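Local coordinates for hypothetical protein TT0907 (Thermus thermophilus, PDB 1WDI) that probably transfers and isomerises the ribose moiety of S-adenosylmethionine onto preQ1-modified tRNA, giving epoxyqueuosine on the pathway to queuosine, at residues Tyr233-Glu238 against Val272-Gly277; Ala263-Tyr268 against Lys292-Leu297. All coordinates share one frame; numbering follows the deposited sequence.

Interaction 1: residues Tyr233-Glu238 against Val272-Gly277; sequences YAIPEE and VGVVAG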
loop_
_atom_site.group_PDB
_atom_site.type_symbol
_atom_site.label_atom_id
_atom_site.label_comp_id
_atom_site.label_asym_id
_atom_site.label_seq_id
_atom_site.Cartn_x
_atom_site.Cartn_y
_atom_site.Cartn_z
ATOM N N TYR A 233 -6.543 -5.737 -5.622
ATOM C CA TYR A 233 -5.166 -5.946 -6.060
ATOM C C TYR A 233 -5.075 -6.946 -7.202
ATOM O O TYR A 233 -6.043 -7.626 -7.535
ATOM C CB TYR A 233 -4.335 -6.475 -4.887
ATOM C CG TYR A 233 -4.837 -7.813 -4.389
ATOM C CD1 TYR A 233 -4.488 -9.001 -5.039
ATOM C CD2 TYR A 233 -5.721 -7.888 -3.312
ATOM C CE1 TYR A 233 -5.011 -10.231 -4.630
ATOM C CE2 TYR A 233 -6.247 -9.104 -2.894
ATOM C CZ TYR A 233 -5.890 -10.273 -3.557
ATOM O OH TYR A 233 -6.411 -11.478 -3.140
ATOM N N ALA A 234 -3.888 -7.042 -7.785
ATOM C CA ALA A 234 -3.651 -7.982 -8.866
ATOM C C ALA A 234 -2.270 -8.579 -8.672
ATOM O O ALA A 234 -1.305 -7.860 -8.424
ATOM C CB ALA A 234 -3.743 -7.281 -10.223
ATOM N N ILE A 235 -2.185 -9.899 -8.759
ATOM C CA ILE A 235 -0.910 -10.575 -8.613
ATOM C C ILE A 235 -0.495 -11.173 -9.952
ATOM O O ILE A 235 -1.148 -12.079 -10.467
ATOM C CB ILE A 235 -0.985 -11.701 -7.571
ATOM C CG1 ILE A 235 -1.386 -11.126 -6.209
ATOM C CG2 ILE A 235 0.363 -12.411 -7.492
ATOM C CD1 ILE A 235 -1.451 -12.151 -5.119
ATOM N N PRO A 236 0.597 -10.658 -10.538
ATOM C CA PRO A 236 1.101 -11.151 -11.823
ATOM C C PRO A 236 1.395 -12.644 -11.754
ATOM O O PRO A 236 1.784 -13.168 -10.703
ATOM C CB PRO A 236 2.373 -10.327 -12.032
ATOM C CG PRO A 236 2.040 -9.030 -11.362
ATOM C CD PRO A 236 1.382 -9.496 -10.079
ATOM N N GLU A 237 1.219 -13.326 -12.879
ATOM C CA GLU A 237 1.471 -14.759 -12.945
ATOM C C GLU A 237 2.885 -15.123 -12.505
ATOM O O GLU A 237 3.082 -16.100 -11.783
ATOM C CB GLU A 237 1.246 -15.261 -14.368
ATOM C CG GLU A 237 -0.143 -14.991 -14.910
ATOM C CD GLU A 237 -0.194 -15.130 -16.414
ATOM O OE1 GLU A 237 -0.050 -16.266 -16.918
ATOM O OE2 GLU A 237 -0.363 -14.099 -17.091
ATOM N N GLU A 238 3.872 -14.349 -12.951
ATOM C CA GLU A 238 5.265 -14.621 -12.592
ATOM C C GLU A 238 5.492 -14.482 -11.087
ATOM O O GLU A 238 6.322 -15.184 -10.512
ATOM C CB GLU A 238 6.209 -13.669 -13.345
ATOM C CG GLU A 238 6.056 -12.209 -12.953
ATOM C CD GLU A 238 6.794 -11.258 -13.885
ATOM O OE1 GLU A 238 8.048 -11.286 -13.922
ATOM O OE2 GLU A 238 6.112 -10.477 -14.584
ATOM N N VAL A 272 -3.165 -25.182 -3.148
ATOM C CA VAL A 272 -2.690 -24.510 -4.351
ATOM C C VAL A 272 -1.536 -23.548 -4.093
ATOM O O VAL A 272 -0.503 -23.609 -4.759
ATOM C CB VAL A 272 -3.832 -23.701 -5.024
ATOM C CG1 VAL A 272 -3.298 -22.947 -6.238
ATOM C CG2 VAL A 272 -4.965 -24.630 -5.430
ATOM N N GLY A 273 -1.727 -22.662 -3.121
ATOM C CA GLY A 273 -0.728 -21.660 -2.810
ATOM C C GLY A 273 -1.341 -20.335 -3.237
ATOM O O GLY A 273 -2.564 -20.221 -3.296
ATOM N N VAL A 274 -0.509 -19.346 -3.548
ATOM C CA VAL A 274 -0.999 -18.037 -3.973
ATOM C C VAL A 274 -1.451 -18.112 -5.430
ATOM O O VAL A 274 -0.719 -18.622 -6.280
ATOM C CB VAL A 274 0.113 -16.960 -3.832
ATOM C CG1 VAL A 274 -0.294 -15.673 -4.543
ATOM C CG2 VAL A 274 0.382 -16.685 -2.351
ATOM N N VAL A 275 -2.649 -17.609 -5.720
ATOM C CA VAL A 275 -3.158 -17.645 -7.090
ATOM C C VAL A 275 -2.940 -16.332 -7.828
ATOM O O VAL A 275 -3.084 -15.245 -7.260
ATOM C CB VAL A 275 -4.679 -17.995 -7.150
ATOM C CG1 VAL A 275 -4.922 -19.373 -6.556
ATOM C CG2 VAL A 275 -5.496 -16.954 -6.417
ATOM N N ALA A 276 -2.585 -16.449 -9.103
ATOM C CA ALA A 276 -2.349 -15.292 -9.955
ATOM C C ALA A 276 -3.653 -14.600 -10.305
ATOM O O ALA A 276 -4.718 -15.219 -10.300
ATOM C CB ALA A 276 -1.641 -15.725 -11.235
ATOM N N GLY A 277 -3.572 -13.305 -10.591
ATOM C CA GLY A 277 -4.763 -12.582 -10.975
ATOM C C GLY A 277 -5.305 -11.561 -10.002
ATOM O O GLY A 277 -4.710 -11.264 -8.960
#

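Interaction 2: residues Ala263-Tyr268 against Lys292-Leu297; sequences ALESAY and KVVDAL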
loop_
_atom_site.group_PDB
_atom_site.type_symbol
_atom_site.label_atom_id
_atom_site.label_comp_id
_atom_site.label_asym_id
_atom_site.label_seq_id
_atom_site.Cartn_x
_atom_site.Cartn_y
_atom_site.Cartn_z
ATOM N N ALA A 263 -2.486 -8.733 0.520
ATOM C CA ALA A 263 -2.740 -9.276 -0.804
ATOM C C ALA A 263 -2.297 -10.735 -0.899
ATOM O O ALA A 263 -3.073 -11.588 -1.329
ATOM C CB ALA A 263 -2.040 -8.433 -1.867
ATOM N N LEU A 264 -1.064 -11.030 -0.485
ATOM C CA LEU A 264 -0.559 -12.405 -0.543
ATOM C C LEU A 264 -1.388 -13.378 0.301
ATOM O O LEU A 264 -1.755 -14.459 -0.168
ATOM C CB LEU A 264 0.908 -12.466 -0.097
ATOM C CG LEU A 264 1.944 -11.783 -1.002
ATOM C CD1 LEU A 264 3.340 -11.881 -0.367
ATOM C CD2 LEU A 264 1.941 -12.461 -2.377
ATOM N N GLU A 265 -1.683 -13.008 1.544
ATOM C CA GLU A 265 -2.463 -13.889 2.409
ATOM C C GLU A 265 -3.893 -14.088 1.889
ATOM O O GLU A 265 -4.454 -15.170 2.005
ATOM C CB GLU A 265 -2.483 -13.342 3.843
ATOM C CG GLU A 265 -1.112 -13.343 4.552
ATOM C CD GLU A 265 -0.532 -14.740 4.770
ATOM O OE1 GLU A 265 -1.307 -15.677 5.054
ATOM O OE2 GLU A 265 0.705 -14.907 4.685
ATOM N N SER A 266 -4.473 -13.048 1.305
ATOM C CA SER A 266 -5.826 -13.143 0.761
ATOM C C SER A 266 -5.878 -13.998 -0.510
ATOM O O SER A 266 -6.898 -14.623 -0.808
ATOM C CB SER A 266 -6.365 -11.751 0.445
ATOM O OG SER A 266 -7.577 -11.846 -0.288
ATOM N N ALA A 267 -4.772 -14.025 -1.247
ATOM C CA ALA A 267 -4.686 -14.779 -2.496
ATOM C C ALA A 267 -4.293 -16.238 -2.307
ATOM O O ALA A 267 -4.231 -16.994 -3.272
ATOM C CB ALA A 267 -3.695 -14.103 -3.435
ATOM N N TYR A 268 -4.018 -16.633 -1.069
ATOM C CA TYR A 268 -3.630 -18.009 -0.781
ATOM C C TYR A 268 -4.831 -18.946 -0.825
ATOM O O TYR A 268 -5.892 -18.622 -0.296
ATOM C CB TYR A 268 -2.991 -18.102 0.607
ATOM C CG TYR A 268 -2.562 -19.503 0.985
ATOM C CD1 TYR A 268 -1.358 -20.033 0.526
ATOM C CD2 TYR A 268 -3.378 -20.312 1.784
ATOM C CE1 TYR A 268 -0.971 -21.337 0.852
ATOM C CE2 TYR A 268 -3.003 -21.617 2.112
ATOM C CZ TYR A 268 -1.801 -22.121 1.646
ATOM O OH TYR A 268 -1.418 -23.400 1.985
ATOM N N LYS A 292 0.172 -17.872 5.994
ATOM C CA LYS A 292 0.396 -18.976 5.072
ATOM C C LYS A 292 1.430 -18.665 3.989
ATOM O O LYS A 292 1.934 -19.573 3.326
ATOM C CB LYS A 292 -0.935 -19.360 4.409
ATOM C CG LYS A 292 -1.966 -19.956 5.370
ATOM C CD LYS A 292 -1.479 -21.303 5.884
ATOM C CE LYS A 292 -2.475 -21.961 6.818
ATOM N NZ LYS A 292 -1.968 -23.296 7.255
ATOM N N VAL A 293 1.751 -17.392 3.812
ATOM C CA VAL A 293 2.710 -17.000 2.782
ATOM C C VAL A 293 3.897 -16.182 3.287
ATOM O O VAL A 293 5.045 -16.504 2.998
ATOM C CB VAL A 293 2.013 -16.178 1.676
ATOM C CG1 VAL A 293 3.003 -15.866 0.541
ATOM C CG2 VAL A 293 0.795 -16.946 1.154
ATOM N N VAL A 294 3.610 -15.122 4.037
ATOM C CA VAL A 294 4.648 -14.234 4.544
ATOM C C VAL A 294 5.550 -14.849 5.612
ATOM O O VAL A 294 5.068 -15.285 6.661
ATOM C CB VAL A 294 4.012 -12.939 5.104
ATOM C CG1 VAL A 294 5.099 -11.970 5.573
ATOM C CG2 VAL A 294 3.130 -12.300 4.030
ATOM N N ASP A 295 6.855 -14.871 5.340
ATOM C CA ASP A 295 7.843 -15.425 6.278
ATOM C C ASP A 295 8.583 -14.336 7.054
ATOM O O ASP A 295 9.161 -14.599 8.110
ATOM C CB ASP A 295 8.884 -16.279 5.540
ATOM C CG ASP A 295 8.275 -17.484 4.850
ATOM O OD1 ASP A 295 7.626 -18.300 5.539
ATOM O OD2 ASP A 295 8.448 -17.612 3.618
ATOM N N ALA A 296 8.583 -13.120 6.518
ATOM C CA ALA A 296 9.258 -11.998 7.167
ATOM C C ALA A 296 8.557 -10.736 6.715
ATOM O O ALA A 296 7.985 -10.706 5.630
ATOM C CB ALA A 296 10.744 -11.958 6.775
ATOM N N LEU A 297 8.613 -9.693 7.532
ATOM C CA LEU A 297 7.928 -8.452 7.201
ATOM C C LEU A 297 8.744 -7.189 7.422
ATOM O O LEU A 297 9.287 -6.978 8.506
ATOM C CB LEU A 297 6.632 -8.341 8.023
ATOM C CG LEU A 297 5.822 -7.044 7.896
ATOM C CD1 LEU A 297 5.332 -6.884 6.460
ATOM C CD2 LEU A 297 4.622 -7.085 8.851
#

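Interaction 1: residues Tyr233-Glu238 against Val272-Gly277
Ile-235 and Gly-277 form an antiparallel hydrogen-bonded pair, their CA atoms 4.9 Å apart, where the end of strand 231-235 meets the start of strand 277-281. This pairing belongs to the mixed sheet of the chain, in which 231-235 also runs antiparallel to strand 203-211. Both bonds of the pair are nearly straight at the hydrogen, yet they reach their acceptors differently. The amide Gly-277 N lies in the carbonyl plane of Ile-235 O at 2.7 Å, whereas Ile-235 N, 2.9 Å from Gly-277 O, stands 48° above the plane of that carbonyl. Two CA-H...O contacts supplement the pair: Ala-234 CA approaches Gly-277 O at 3.4 Å, and Ala-276 CA lies near Ile-235 O.

The side chain of Ile-235 carries the apolar part. Its CG1 sits beside the backbone N (chi1 -60°) and the chain then runs on extended, which delivers CD1 to Val-274 CG1 at 3.8 Å; the two side chains cross at about a right angle. Ala-240 and Val-243 of helix 237-248 pack against Ile-235 and Val-274 respectively, and Ala-267 touches Val-274. At the outer margin, the methyl of Ala-276 lies 3.7 Å from Glu-237 CA and 4.0 Å from Glu-237 CG, so it rests against the first turn of the helix that Pro-236 precedes as N-cap residue. Tyr-233 covers little of 272-277; its hydroxyl is hydrogen-bonded to Ser-266 OG.

Gly-277 has a positive phi (110°), a conformation readily open to a residue without CB. The chemistry follows burial: two backbone bonds fix the alignment of the strand ends, the buried Ile-235 and Val-274 add apolar packing, and toward the surface the exposed Ala-276 methyl lies against the helix start at Glu-237.

Interaction 2: residues Ala263-Tyr268 against Lys292-Leu297
Glu-265, near the C-terminal end of helix 258-266, grips three consecutive backbone amides of Lys-292, Val-293 and Val-294 with a single carboxylate. From CB its chain goes to CG, which lies beside the backbone N (chi1 -66°), and a bend at chi2 (-64°) turns the acid group toward the 292-294 backbone. At CD the nearest partner across the contact is Lys-292 N. Beyond it, OE1 uses its syn lone pair to accept from Lys-292 N at 2.8 Å, and Tyr-289 OH adds a weak bond to the same oxygen. OE2 takes two donors: Val-293 N at 2.8 Å, on the syn side but 27° out of the carboxylate plane, and Val-294 N at 3.0 Å, nearly along the C-O axis. Such a cluster of N-H groups would be expected to stabilise the negative charge of this buried carboxylate.

Hydrophobic contacts flank the acid. Lys-292 lays CB over the centre of one face of the Tyr-268 ring, 3.6 Å from the centroid, in a CH-pi contact, while its CG passes above CE2. The branches of Val-293 part company: CG1 meets Leu-264 CB at 4.0 Å, and CG2 comes to 3.8 Å from Tyr-268 CD1.

The contact thus joins the C-terminal end of helix 258-266 and the start of the short strand 268-269 to the loop leading into strand 296-300. Leu-264 also packs on Val-253 of strand 253-256, which runs parallel to strand 296-300, and Val-294 reaches Val-261 one turn earlier in the helix.

Interaction 2 is the more buried of the two, and interaction 1 reaches the surface at Ala-276 and Glu-237. Both reach the same mixed sheet, interaction 1 through a backbone pair between two of its strands and interaction 2 through a loop that feeds another. Their polar chemistry differs accordingly: main chain meets main chain in 233-238/272-277, whereas a buried side-chain carboxylate serves the loop amides in 263-268/292-297. The segments alternate along the chain and touch directly. Ala-267 O probably accepts from Val-275 N, and Ala-267 CB packs 3.4 Å from Ile-235 CD1. Val-274 CG2 and Val-293 CG2, 3.5 Å apart, continue this apolar layer between the contacts.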